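PDB 6RTE: cytochrome c, which oxidises dihydro-heme d1 to heme d1 in the last stages of heme d1 biosynthesis, using an eight-bladed beta-propeller and a heme c group. Local coordinates for residues A261-Q266 with P305-V310; M355-S360 with P401-R406; D417-K422 with S464-D469. All blocks are in the same frame, centred on the assembly; numbering follows the deposited sequence. Where two conformers were deposited one is given.

In the fold
All three interactions lie in the cytochrome d1-type beta-propeller. Interactions 2 and 3 bring neighbouring blades together; interaction 1 sets the link between two blades against the second. Interaction 1 is peripheral, its centre about 25 Å from that of the chain. Interactions 2 and 3 lie nearer, at about 13 and 17 Å, and touch, their centres about 14 Å apart. Asp-417 OD1 lies 3.0 Å from Phe-403 N, a probable hydrogen bond, and Phe-404 CE2 packs 3.6 Å from Trp-466 CZ2. Interaction 1 stands alone, its nearest atoms about 12 Å from interaction 2 and 24 Å from interaction 3. The heme c pocket uses residues between 46 and 198, so none of the six segments lines it.

Interaction 1 (A261-Q266 with P305-V310); sequences ADAQGQ and PKRLAV
Arg-307 reaches from its strand to the backbone carbonyl of Ala-261. Its NH1 donates to Ala-261 O at 2.7 Å, with an N-H...O angle of 163°. The bond is nearly straight and uses a carbonyl lone pair. The acceptor lies only 4° out of the guanidinium plane, so the group meets it edge-on. A water forms a second, indirect link. It accepts from Arg-307 NH2 at 2.6 Å and donates to Ala-261 O at 3.2 Å. Ala-263 CA sits over one face of the guanidinium. An apolar contact adds little: Ala-263 CB lies 4.2 Å from Arg-307 CD. The arginine side chain runs extended from CG to NE, and this carries the guanidinium across to the loop.

The contact sets the connection between two consecutive propeller blades against the outer strand of the second. Strand 306-309 is that outermost strand. Segment 261-266 belongs to the loop that leads from strand 254-259, the outer edge of the preceding blade, into strand 270-276, the first strand of the same blade as 306-309.

Further out, Glu-291 on the adjoining strand ties the two sides together. Its OE1 makes a salt bridge with Arg-307 NH1, and its OE2 accepts from Ala-263 N. Arg-307 NH1 therefore has two acceptors, one neutral and one charged. The side chain of Arg-307 also touches Trp-293.

The loop is shaped by a type I turn from Asp-262 to Gly-265, with Gly-265 N bonded to Asp-262 O. Asp-262 OD1 accepts from Gln-266 N at 2.9 Å, the donor lying above the carboxylate plane, and more weakly from Gln-264 N. The backbone bond from Asp-262 N to Gln-266 O, 3.0 Å long, closes the loop one residue beyond the turn, just after Ala-261.

Interaction 2 (M355-S360 with P401-R406); sequences MPHLGS and PGFFMR
His-357 and Phe-403 meet as an oblique aromatic pair. Their centroids are 4.2 Å apart and their planes are inclined at 38°. His-357 NE2 lies over one face of the Phe-403 ring, displaced toward its rim, and approaches Phe-403 CZ to 3.4 Å. CG of His-357 is anti to its own backbone N (chi1 -176°), which sends the imidazole across to the other segment.

One hydrogen bond crosses to a backbone carbonyl. Ser-360 OG donates to Phe-403 O at 3.0 Å. The hydroxyl arrives nearly along the C=O axis, the angle at the oxygen being 168°. A ring carbon also comes close to this oxygen: His-357 CD2 is 3.0 Å from Phe-403 O, which lies at the edge of the imidazole near its plane. His-357 NE2 and Ser-360 OG are themselves 2.7 Å apart. On the far side of the ring, His-357 ND1 is hydrogen-bonded to Asp-316 OD2.

Plain packing completes the contact: Ser-360 O rests 3.2 Å from Met-405 CB, while the rest of the methionine chain extends toward Ala-373 and Pro-375.

In the propeller, both segments come just ahead of, or run into, the first strands of successive blades, 362-365 and 405-406. A short 3-10 turn, 358-360, brings Ser-360 round beside His-357. Asp-417 OD1 and OD2 accept from the backbone N of Phe-403 and of Phe-404 respectively.

The imidazole is thus gripped at ND1 by a carboxylate and packed at NE2 against a phenyl face, an arrangement that should restrict its rotation.

Interaction 3 (D417-K422 with S464-D469); sequences DTFLGK and SVWDRD
Phe-419 drives the edge of its ring into the face of Trp-466, a T-shaped (edge-to-face) pair. The two residues lie at equivalent places in adjacent propeller blades, each in the connection between the second and third strands. Segment 417-422 links strand 413-417 to strand 427-431, and segment 464-469 links strand 460-465 to strand 470-476.

The tight part is confined to these two rings. Their planes stand at 69°, and the phenyl centroid is 4.6 Å from that of the five-membered ring. Phe-419 CE1 lies 3.4 Å from Trp-466 CE2 and nearly as close to the other four atoms of the five-membered ring, so it sits over the middle of that ring. Phe-419 CZ lies toward the six-membered ring, 3.6 Å from Trp-466 CE3. With CG of Phe-419 opposite its backbone N (chi1 -170°), the ring stands out from the turn toward the indole. Val-448 touches both side chains, and Phe-404 packs edge-to-face with Phe-419.

The backbone behind Phe-419 is well fixed. Asp-417 OD1 accepts from Phe-419 N at 2.7 Å, an Asx turn that leads into the type I turn from Thr-418 to Gly-421. The indole is anchored by Trp-466 NE1, which is hydrogen-bonded to Gly-450 O.

Away from the rings the segments diverge. Even at Phe-419 and Trp-466 the CA atoms are 9.5 Å apart. Leu-420 and Lys-422 lie exposed on one side, and Asp-469 on the other. The side chains of Lys-422 and Arg-468 are modelled only to CB, consistent with mobility at this surface. Order persists locally in a second Asx turn, where Asp-467 OD1 accepts from Asp-469 N at 2.6 Å, on the anti side of the carboxylate.

Interaction 1 (A261-Q266 with P305-V310)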
ATOM      1  N   ALA A 261      13.543  17.227   1.386  1.00 29.82           N
ATOM      2  CA  ALA A 261      14.546  17.918   0.591  1.00 30.94           C
ATOM      3  C   ALA A 261      15.905  17.353   0.972  1.00 32.92           C
ATOM      4  O   ALA A 261      16.134  17.011   2.138  1.00 31.73           O
ATOM      5  CB  ALA A 261      14.488  19.434   0.826  1.00 30.28           C
ATOM      6  N   ASP A 262      16.805  17.246  -0.006  1.00 34.76           N
ATOM      7  CA  ASP A 262      18.124  16.733   0.328  1.00 35.40           C
ATOM      8  C   ASP A 262      18.923  17.815   1.054  1.00 35.19           C
ATOM      9  O   ASP A 262      18.448  18.937   1.282  1.00 33.71           O
ATOM     10  CB  ASP A 262      18.845  16.213  -0.918  1.00 35.09           C
ATOM     11  CG  ASP A 262      19.263  17.313  -1.877  1.00 34.54           C
ATOM     12  OD1 ASP A 262      19.157  18.506  -1.536  1.00 33.52           O
ATOM     13  OD2 ASP A 262      19.702  16.969  -2.991  1.00 34.71           O
ATOM     14  N   ALA A 263      20.164  17.475   1.412  1.00 37.01           N
ATOM     15  CA  ALA A 263      20.999  18.392   2.173  1.00 40.01           C
ATOM     16  C   ALA A 263      21.331  19.647   1.379  1.00 40.35           C
ATOM     17  O   ALA A 263      21.653  20.678   1.979  1.00 41.31           O
ATOM     18  CB  ALA A 263      22.294  17.693   2.603  1.00 42.92           C
ATOM     19  N   GLN A 264      21.276  19.580   0.050  0.53 40.52           N
ATOM     20  CA  GLN A 264      21.499  20.743  -0.798  0.53 40.72           C
ATOM     21  C   GLN A 264      20.234  21.566  -1.017  0.53 39.73           C
ATOM     22  O   GLN A 264      20.283  22.569  -1.737  0.53 40.39           O
ATOM     23  CB  GLN A 264      22.060  20.313  -2.157  0.53 42.61           C
ATOM     24  CG  GLN A 264      23.420  19.629  -2.087  0.53 43.90           C
ATOM     25  CD  GLN A 264      24.036  19.392  -3.461  0.53 43.72           C
ATOM     26  OE1 GLN A 264      23.459  18.705  -4.309  0.53 40.37           O
ATOM     27  NE2 GLN A 264      25.211  19.965  -3.685  0.53 45.63           N
ATOM     28  N   GLY A 265      19.106  21.165  -0.428  1.00 37.64           N
ATOM     29  CA  GLY A 265      17.863  21.897  -0.569  1.00 36.53           C
ATOM     30  C   GLY A 265      16.956  21.491  -1.718  1.00 36.14           C
ATOM     31  O   GLY A 265      15.903  22.114  -1.890  1.00 37.63           O
ATOM     32  N   GLN A 266      17.309  20.469  -2.501  1.00 34.44           N
ATOM     33  CA  GLN A 266      16.484  20.071  -3.643  1.00 33.21           C
ATOM     34  C   GLN A 266      15.250  19.297  -3.172  1.00 28.68           C
ATOM     35  O   GLN A 266      15.368  18.315  -2.439  1.00 28.84           O
ATOM     36  CB  GLN A 266      17.286  19.220  -4.625  1.00 37.18           C
ATOM     37  CG  GLN A 266      16.614  19.089  -6.002  1.00 43.95           C
ATOM     38  CD  GLN A 266      17.517  18.487  -7.074  1.00 52.05           C
ATOM     39  OE1 GLN A 266      18.737  18.690  -7.080  1.00 55.89           O
ATOM     40  NE2 GLN A 266      16.912  17.747  -7.996  1.00 53.85           N
ATOM     41  N   PRO A 305      15.769  14.005  10.427  1.00 31.61           N
ATOM     42  CA  PRO A 305      16.295  12.830   9.726  1.00 30.01           C
ATOM     43  C   PRO A 305      17.803  12.685   9.842  1.00 29.22           C
ATOM     44  O   PRO A 305      18.553  13.667   9.831  1.00 31.81           O
ATOM     45  CB  PRO A 305      15.891  13.082   8.269  1.00 31.84           C
ATOM     46  CG  PRO A 305      15.881  14.542   8.143  1.00 33.09           C
ATOM     47  CD  PRO A 305      15.381  15.069   9.484  1.00 31.95           C
ATOM     48  N   LYS A 306      18.237  11.441   9.954  1.00 27.31           N
ATOM     49  CA  LYS A 306      19.622  11.067   9.693  1.00 30.35           C
ATOM     50  C   LYS A 306      19.726  10.779   8.194  1.00 31.39           C
ATOM     51  O   LYS A 306      19.026   9.898   7.683  1.00 30.66           O
ATOM     52  CB  LYS A 306      20.024   9.856  10.528  1.00 32.58           C
ATOM     53  CG  LYS A 306      21.451   9.430  10.347  1.00 39.15           C
ATOM     54  CD  LYS A 306      21.748   8.133  11.083  1.00 46.02           C
ATOM     55  CE  LYS A 306      23.145   7.640  10.753  1.00 52.96           C
ATOM     56  NZ  LYS A 306      23.419   6.293  11.338  1.00 57.14           N
ATOM     57  N   ARG A 307      20.560  11.546   7.492  1.00 32.27           N
ATOM     58  CA  ARG A 307      20.643  11.477   6.034  1.00 32.41           C
ATOM     59  C   ARG A 307      21.748  10.519   5.605  1.00 32.84           C
ATOM     60  O   ARG A 307      22.893  10.634   6.061  1.00 32.55           O
ATOM     61  CB  ARG A 307      20.917  12.863   5.444  1.00 34.20           C
ATOM     62  CG  ARG A 307      19.827  13.877   5.681  1.00 35.49           C
ATOM     63  CD  ARG A 307      20.279  15.296   5.329  1.00 37.96           C
ATOM     64  NE  ARG A 307      19.302  16.273   5.816  1.00 39.49           N
ATOM     65  CZ  ARG A 307      18.290  16.764   5.102  1.00 40.21           C
ATOM     66  NH1 ARG A 307      18.109  16.398   3.837  1.00 39.27           N
ATOM     67  NH2 ARG A 307      17.453  17.631   5.659  1.00 41.55           N
ATOM     68  N   LEU A 308      21.411   9.591   4.715  1.00 32.57           N
ATOM     69  CA  LEU A 308      22.374   8.641   4.164  1.00 34.04           C
ATOM     70  C   LEU A 308      22.464   8.834   2.652  1.00 33.20           C
ATOM     71  O   LEU A 308      21.471   8.647   1.939  1.00 32.89           O
ATOM     72  CB  LEU A 308      21.975   7.202   4.484  1.00 36.84           C
ATOM     73  CG  LEU A 308      22.092   6.738   5.943  1.00 44.60           C
ATOM     74  CD1 LEU A 308      21.076   7.414   6.863  1.00 47.59           C
ATOM     75  CD2 LEU A 308      21.917   5.233   5.997  1.00 47.54           C
ATOM     76  N   ALA A 309      23.645   9.203   2.170  1.00 53.08           N
ATOM     77  CA  ALA A 309      23.844   9.375   0.738  1.00 52.56           C
ATOM     78  C   ALA A 309      23.744   8.028   0.033  1.00 50.03           C
ATOM     79  O   ALA A 309      24.208   7.006   0.545  1.00 50.63           O
ATOM     80  CB  ALA A 309      25.196  10.017   0.463  1.00 55.40           C
ATOM     81  N   VAL A 310      23.094   8.019  -1.130  1.00 48.63           N
ATOM     82  CA  VAL A 310      23.066   6.845  -1.993  1.00 48.68           C
ATOM     83  C   VAL A 310      23.613   7.237  -3.362  1.00 50.83           C
ATOM     84  O   VAL A 310      23.473   8.380  -3.805  1.00 51.34           O
ATOM     85  CB  VAL A 310      21.658   6.236  -2.125  1.00 47.64           C
ATOM     86  CG1 VAL A 310      21.203   5.674  -0.794  1.00 44.13           C
ATOM     87  CG2 VAL A 310      20.667   7.266  -2.644  1.00 49.29           C
TER
HETATM   88  O   HOH W   1      15.654  19.116   4.459  1.00 48.37           O

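Interaction 2 (M355-S360 with P401-R406)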
ATOM      1  N   MET A 355      13.172  -5.466 -13.670  1.00 95.50           N
ATOM      2  CA  MET A 355      13.153  -4.716 -12.423  1.00 94.36           C
ATOM      3  C   MET A 355      12.416  -5.537 -11.372  1.00 91.60           C
ATOM      4  O   MET A 355      11.180  -5.636 -11.423  1.00 90.83           O
ATOM      5  CB  MET A 355      12.490  -3.346 -12.606  1.00 96.41           C
ATOM      6  CG  MET A 355      11.256  -3.314 -13.492  1.00101.02           C
ATOM      7  SD  MET A 355      10.781  -1.616 -13.880  1.00102.53           S
ATOM      8  CE  MET A 355       9.323  -1.874 -14.885  1.00105.70           C
ATOM      9  N   PRO A 356      13.111  -6.152 -10.419  1.00 90.07           N
ATOM     10  CA  PRO A 356      12.422  -6.959  -9.410  1.00 86.21           C
ATOM     11  C   PRO A 356      11.715  -6.097  -8.378  1.00 77.85           C
ATOM     12  O   PRO A 356      12.167  -5.007  -8.019  1.00 77.61           O
ATOM     13  CB  PRO A 356      13.557  -7.773  -8.774  1.00 87.78           C
ATOM     14  CG  PRO A 356      14.754  -6.906  -8.923  1.00 89.08           C
ATOM     15  CD  PRO A 356      14.574  -6.152 -10.219  1.00 91.44           C
ATOM     16  N   HIS A 357      10.578  -6.608  -7.909  1.00 71.94           N
ATOM     17  CA  HIS A 357       9.742  -5.911  -6.932  1.00 65.59           C
ATOM     18  C   HIS A 357      10.249  -6.273  -5.537  1.00 58.92           C
ATOM     19  O   HIS A 357       9.661  -7.076  -4.811  1.00 55.83           O
ATOM     20  CB  HIS A 357       8.280  -6.289  -7.139  1.00 69.19           C
ATOM     21  CG  HIS A 357       7.325  -5.552  -6.256  1.00 70.75           C
ATOM     22  ND1 HIS A 357       7.644  -4.360  -5.640  1.00 69.57           N
ATOM     23  CD2 HIS A 357       6.057  -5.841  -5.881  1.00 71.87           C
ATOM     24  CE1 HIS A 357       6.614  -3.947  -4.923  1.00 68.46           C
ATOM     25  NE2 HIS A 357       5.637  -4.828  -5.051  1.00 69.56           N
ATOM     26  N   LEU A 358      11.378  -5.660  -5.162  1.00 57.74           N
ATOM     27  CA  LEU A 358      12.054  -6.044  -3.923  1.00 55.44           C
ATOM     28  C   LEU A 358      11.172  -5.834  -2.701  1.00 51.80           C
ATOM     29  O   LEU A 358      11.269  -6.593  -1.729  1.00 49.49           O
ATOM     30  CB  LEU A 358      13.353  -5.254  -3.769  1.00 55.89           C
ATOM     31  CG  LEU A 358      14.470  -5.577  -4.767  1.00 60.29           C
ATOM     32  CD1 LEU A 358      15.634  -4.616  -4.567  1.00 61.59           C
ATOM     33  CD2 LEU A 358      14.932  -7.016  -4.629  1.00 61.01           C
ATOM     34  N   GLY A 359      10.308  -4.816  -2.724  1.00 51.27           N
ATOM     35  CA  GLY A 359       9.479  -4.533  -1.568  1.00 49.61           C
ATOM     36  C   GLY A 359       8.588  -5.689  -1.168  1.00 54.90           C
ATOM     37  O   GLY A 359       8.206  -5.807  -0.002  1.00 50.74           O
ATOM     38  N   SER A 360       8.246  -6.558  -2.121  1.00 62.03           N
ATOM     39  CA  SER A 360       7.367  -7.690  -1.863  1.00 65.63           C
ATOM     40  C   SER A 360       8.117  -8.992  -1.611  1.00 60.84           C
ATOM     41  O   SER A 360       7.477 -10.023  -1.391  1.00 63.67           O
ATOM     42  CB  SER A 360       6.399  -7.882  -3.036  1.00 71.97           C
ATOM     43  OG  SER A 360       5.513  -6.783  -3.143  1.00 73.65           O
ATOM     44  N   PRO A 401       5.235 -11.847 -15.103  1.00 76.86           N
ATOM     45  CA  PRO A 401       5.617 -11.033 -13.944  1.00 73.67           C
ATOM     46  C   PRO A 401       4.528 -11.043 -12.885  1.00 70.27           C
ATOM     47  O   PRO A 401       3.337 -10.980 -13.196  1.00 67.79           O
ATOM     48  CB  PRO A 401       5.814  -9.634 -14.540  1.00 74.78           C
ATOM     49  CG  PRO A 401       4.987  -9.637 -15.788  1.00 76.60           C
ATOM     50  CD  PRO A 401       5.067 -11.035 -16.320  1.00 78.01           C
ATOM     51  N   GLY A 402       4.956 -11.134 -11.622  1.00 69.04           N
ATOM     52  CA  GLY A 402       4.064 -11.109 -10.488  1.00 66.54           C
ATOM     53  C   GLY A 402       4.302  -9.884  -9.618  1.00 61.14           C
ATOM     54  O   GLY A 402       5.166  -9.048  -9.898  1.00 62.34           O
ATOM     55  N   PHE A 403       3.514  -9.799  -8.544  1.00 55.99           N
ATOM     56  CA  PHE A 403       3.556  -8.613  -7.701  1.00 51.50           C
ATOM     57  C   PHE A 403       3.592  -8.929  -6.208  1.00 47.51           C
ATOM     58  O   PHE A 403       4.188  -8.171  -5.436  1.00 44.72           O
ATOM     59  CB  PHE A 403       2.355  -7.710  -8.001  1.00 53.61           C
ATOM     60  CG  PHE A 403       2.513  -6.308  -7.486  1.00 57.06           C
ATOM     61  CD1 PHE A 403       3.211  -5.361  -8.223  1.00 59.99           C
ATOM     62  CD2 PHE A 403       1.980  -5.937  -6.266  1.00 57.18           C
ATOM     63  CE1 PHE A 403       3.368  -4.070  -7.751  1.00 59.30           C
ATOM     64  CE2 PHE A 403       2.135  -4.646  -5.793  1.00 56.94           C
ATOM     65  CZ  PHE A 403       2.829  -3.715  -6.539  1.00 57.54           C
ATOM     66  N   PHE A 404       2.965 -10.032  -5.789  1.00 47.34           N
ATOM     67  CA  PHE A 404       2.808 -10.348  -4.376  1.00 44.80           C
ATOM     68  C   PHE A 404       3.564 -11.618  -4.008  1.00 46.21           C
ATOM     69  O   PHE A 404       3.771 -12.506  -4.841  1.00 43.89           O
ATOM     70  CB  PHE A 404       1.329 -10.522  -4.004  1.00 43.83           C
ATOM     71  CG  PHE A 404       0.509  -9.284  -4.196  1.00 43.78           C
ATOM     72  CD1 PHE A 404       0.622  -8.220  -3.316  1.00 42.44           C
ATOM     73  CD2 PHE A 404      -0.380  -9.182  -5.257  1.00 46.63           C
ATOM     74  CE1 PHE A 404      -0.132  -7.076  -3.489  1.00 43.60           C
ATOM     75  CE2 PHE A 404      -1.137  -8.039  -5.440  1.00 47.34           C
ATOM     76  CZ  PHE A 404      -1.014  -6.985  -4.560  1.00 45.93           C
ATOM     77  N   MET A 405       3.951 -11.692  -2.738  1.00 47.56           N
ATOM     78  CA  MET A 405       4.641 -12.852  -2.188  1.00 51.75           C
ATOM     79  C   MET A 405       4.349 -12.917  -0.698  1.00 49.16           C
ATOM     80  O   MET A 405       4.417 -11.896  -0.005  1.00 48.12           O
ATOM     81  CB  MET A 405       6.149 -12.768  -2.437  1.00 57.57           C
ATOM     82  CG  MET A 405       6.840 -14.119  -2.512  1.00 65.26           C
ATOM     83  SD  MET A 405       8.269 -14.059  -3.607  1.00 72.87           S
ATOM     84  CE  MET A 405       8.798 -15.766  -3.554  1.00 77.52           C
ATOM     85  N   ARG A 406       4.027 -14.111  -0.211  1.00 48.40           N
ATOM     86  CA  ARG A 406       3.680 -14.293   1.187  1.00 47.93           C
ATOM     87  C   ARG A 406       3.962 -15.731   1.580  1.00 48.01           C
ATOM     88  O   ARG A 406       3.976 -16.634   0.736  1.00 49.71           O
ATOM     89  CB  ARG A 406       2.207 -13.957   1.447  1.00 50.45           C
ATOM     90  CG  ARG A 406       1.893 -13.566   2.888  1.00 53.73           C
ATOM     91  CD  ARG A 406       2.440 -12.190   3.213  1.00 57.19           C
ATOM     92  NE  ARG A 406       1.670 -11.530   4.260  1.00 60.57           N
ATOM     93  CZ  ARG A 406       1.904 -11.650   5.570  1.00 62.48           C
ATOM     94  NH1 ARG A 406       2.892 -12.420   6.014  1.00 64.07           N
ATOM     95  NH2 ARG A 406       1.141 -10.998   6.438  1.00 61.42           N
TER

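Interaction 3 (D417-K422 with S464-D469)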
ATOM      1  N   ASP A 417       2.396 -15.121  -7.550  1.00 55.42           N
ATOM      2  CA  ASP A 417       1.417 -14.973  -8.618  1.00 58.39           C
ATOM      3  C   ASP A 417       2.107 -14.522  -9.900  1.00 59.75           C
ATOM      4  O   ASP A 417       3.322 -14.310  -9.932  1.00 62.04           O
ATOM      5  CB  ASP A 417       0.341 -13.958  -8.212  1.00 55.86           C
ATOM      6  CG  ASP A 417       0.927 -12.584  -7.924  1.00 54.30           C
ATOM      7  OD1 ASP A 417       1.448 -11.952  -8.869  1.00 54.69           O
ATOM      8  OD2 ASP A 417       0.887 -12.141  -6.752  1.00 51.82           O
ATOM      9  N   THR A 418       1.308 -14.386 -10.968  1.00 58.82           N
ATOM     10  CA  THR A 418       1.710 -13.677 -12.182  1.00 58.06           C
ATOM     11  C   THR A 418       0.695 -12.561 -12.424  1.00 59.44           C
ATOM     12  O   THR A 418       0.193 -12.376 -13.544  1.00 60.97           O
ATOM     13  CB  THR A 418       1.800 -14.616 -13.386  1.00 57.73           C
ATOM     14  OG1 THR A 418       0.489 -15.034 -13.776  1.00 58.00           O
ATOM     15  CG2 THR A 418       2.648 -15.843 -13.049  1.00 57.21           C
ATOM     16  N   PHE A 419       0.401 -11.831 -11.343  1.00 57.67           N
ATOM     17  CA  PHE A 419      -0.611 -10.777 -11.308  1.00 57.51           C
ATOM     18  C   PHE A 419      -0.516  -9.819 -12.483  1.00 59.89           C
ATOM     19  O   PHE A 419      -1.543  -9.317 -12.956  1.00 60.06           O
ATOM     20  CB  PHE A 419      -0.447 -10.030  -9.968  1.00 55.90           C
ATOM     21  CG  PHE A 419      -1.547  -9.052  -9.646  1.00 56.65           C
ATOM     22  CD1 PHE A 419      -2.743  -9.484  -9.092  1.00 55.31           C
ATOM     23  CD2 PHE A 419      -1.355  -7.686  -9.832  1.00 57.99           C
ATOM     24  CE1 PHE A 419      -3.746  -8.581  -8.766  1.00 53.86           C
ATOM     25  CE2 PHE A 419      -2.354  -6.778  -9.509  1.00 56.77           C
ATOM     26  CZ  PHE A 419      -3.552  -7.229  -8.973  1.00 54.54           C
ATOM     27  N   LEU A 420       0.695  -9.560 -12.977  1.00 61.15           N
ATOM     28  CA  LEU A 420       0.917  -8.552 -14.004  1.00 64.82           C
ATOM     29  C   LEU A 420       1.084  -9.141 -15.402  1.00 64.97           C
ATOM     30  O   LEU A 420       1.326  -8.388 -16.348  1.00 67.89           O
ATOM     31  CB  LEU A 420       2.156  -7.716 -13.659  1.00 66.55           C
ATOM     32  CG  LEU A 420       2.207  -7.078 -12.266  1.00 67.03           C
ATOM     33  CD1 LEU A 420       3.587  -6.486 -12.020  1.00 65.28           C
ATOM     34  CD2 LEU A 420       1.133  -6.013 -12.093  1.00 69.79           C
ATOM     35  N   GLY A 421       0.968 -10.460 -15.557  1.00 65.00           N
ATOM     36  CA  GLY A 421       1.171 -11.081 -16.847  1.00 66.75           C
ATOM     37  C   GLY A 421      -0.105 -11.174 -17.666  1.00 71.98           C
ATOM     38  O   GLY A 421      -1.203 -10.898 -17.191  1.00 68.07           O
ATOM     39  N   LYS A 422       0.059 -11.563 -18.936  1.00 77.11           N
ATOM     40  CA  LYS A 422      -1.103 -11.821 -19.778  1.00 81.31           C
ATOM     41  C   LYS A 422      -1.914 -12.990 -19.229  1.00 78.61           C
ATOM     42  O   LYS A 422      -3.148 -12.991 -19.301  1.00 79.33           O
ATOM     43  CB  LYS A 422      -0.659 -12.098 -21.215  1.00 84.38           C
ATOM     44  N   SER A 464      -7.319 -13.395  -3.246  1.00 43.50           N
ATOM     45  CA  SER A 464      -8.192 -12.378  -3.821  1.00 42.65           C
ATOM     46  C   SER A 464      -8.334 -12.574  -5.324  1.00 45.17           C
ATOM     47  O   SER A 464      -7.331 -12.661  -6.045  1.00 45.27           O
ATOM     48  CB  SER A 464      -7.654 -10.975  -3.532  1.00 41.03           C
ATOM     49  OG  SER A 464      -7.804 -10.627  -2.169  1.00 39.35           O
ATOM     50  N   VAL A 465      -9.576 -12.631  -5.796  1.00 46.62           N
ATOM     51  CA  VAL A 465      -9.886 -12.539  -7.220  1.00 49.17           C
ATOM     52  C   VAL A 465     -10.241 -11.082  -7.499  1.00 49.87           C
ATOM     53  O   VAL A 465     -11.308 -10.606  -7.088  1.00 51.25           O
ATOM     54  CB  VAL A 465     -11.025 -13.485  -7.619  1.00 49.65           C
ATOM     55  CG1 VAL A 465     -11.340 -13.345  -9.109  1.00 51.20           C
ATOM     56  CG2 VAL A 465     -10.662 -14.920  -7.287  1.00 49.63           C
ATOM     57  N   TRP A 466      -9.341 -10.372  -8.187  1.00 49.73           N
ATOM     58  CA  TRP A 466      -9.436  -8.920  -8.367  1.00 52.11           C
ATOM     59  C   TRP A 466     -10.352  -8.622  -9.555  1.00 54.55           C
ATOM     60  O   TRP A 466      -9.915  -8.251 -10.646  1.00 55.42           O
ATOM     61  CB  TRP A 466      -8.057  -8.308  -8.606  1.00 56.58           C
ATOM     62  CG  TRP A 466      -7.053  -8.425  -7.500  1.00 61.34           C
ATOM     63  CD1 TRP A 466      -6.597  -9.570  -6.908  1.00 63.81           C
ATOM     64  CD2 TRP A 466      -6.339  -7.344  -6.887  1.00 62.71           C
ATOM     65  NE1 TRP A 466      -5.657  -9.265  -5.949  1.00 63.25           N
ATOM     66  CE2 TRP A 466      -5.481  -7.906  -5.916  1.00 62.03           C
ATOM     67  CE3 TRP A 466      -6.350  -5.956  -7.057  1.00 62.98           C
ATOM     68  CZ2 TRP A 466      -4.643  -7.127  -5.121  1.00 59.51           C
ATOM     69  CZ3 TRP A 466      -5.521  -5.186  -6.264  1.00 60.70           C
ATOM     70  CH2 TRP A 466      -4.676  -5.773  -5.312  1.00 59.04           C
ATOM     71  N   ASP A 467     -11.654  -8.766  -9.333  1.00 54.28           N
ATOM     72  CA  ASP A 467     -12.611  -8.622 -10.424  1.00 53.72           C
ATOM     73  C   ASP A 467     -13.890  -8.003  -9.883  1.00 53.62           C
ATOM     74  O   ASP A 467     -14.231  -8.178  -8.711  1.00 49.86           O
ATOM     75  CB  ASP A 467     -12.883  -9.980 -11.079  1.00 54.32           C
ATOM     76  CG  ASP A 467     -13.694  -9.864 -12.360  1.00 58.53           C
ATOM     77  OD1 ASP A 467     -14.934  -9.771 -12.268  1.00 60.07           O
ATOM     78  OD2 ASP A 467     -13.088  -9.857 -13.457  1.00 60.39           O
ATOM     79  N   ARG A 468     -14.590  -7.257 -10.744  1.00 57.01           N
ATOM     80  CA  ARG A 468     -15.900  -6.742 -10.360  1.00 60.16           C
ATOM     81  C   ARG A 468     -16.774  -7.875  -9.840  1.00 60.76           C
ATOM     82  O   ARG A 468     -17.479  -7.724  -8.833  1.00 60.21           O
ATOM     83  CB  ARG A 468     -16.568  -6.043 -11.542  1.00 63.30           C
ATOM     84  N   ASP A 469     -16.717  -9.023 -10.508  1.00 61.38           N
ATOM     85  CA  ASP A 469     -17.314 -10.261 -10.016  1.00 62.86           C
ATOM     86  C   ASP A 469     -16.243 -11.105  -9.325  1.00 58.74           C
ATOM     87  O   ASP A 469     -15.968 -12.248  -9.692  1.00 58.42           O
ATOM     88  CB  ASP A 469     -17.965 -11.015 -11.173  1.00 72.09           C
ATOM     89  CG  ASP A 469     -18.897 -12.119 -10.714  1.00 79.23           C
ATOM     90  OD1 ASP A 469     -20.124 -11.973 -10.906  1.00 82.99           O
ATOM     91  OD2 ASP A 469     -18.412 -13.133 -10.167  1.00 80.90           O
TER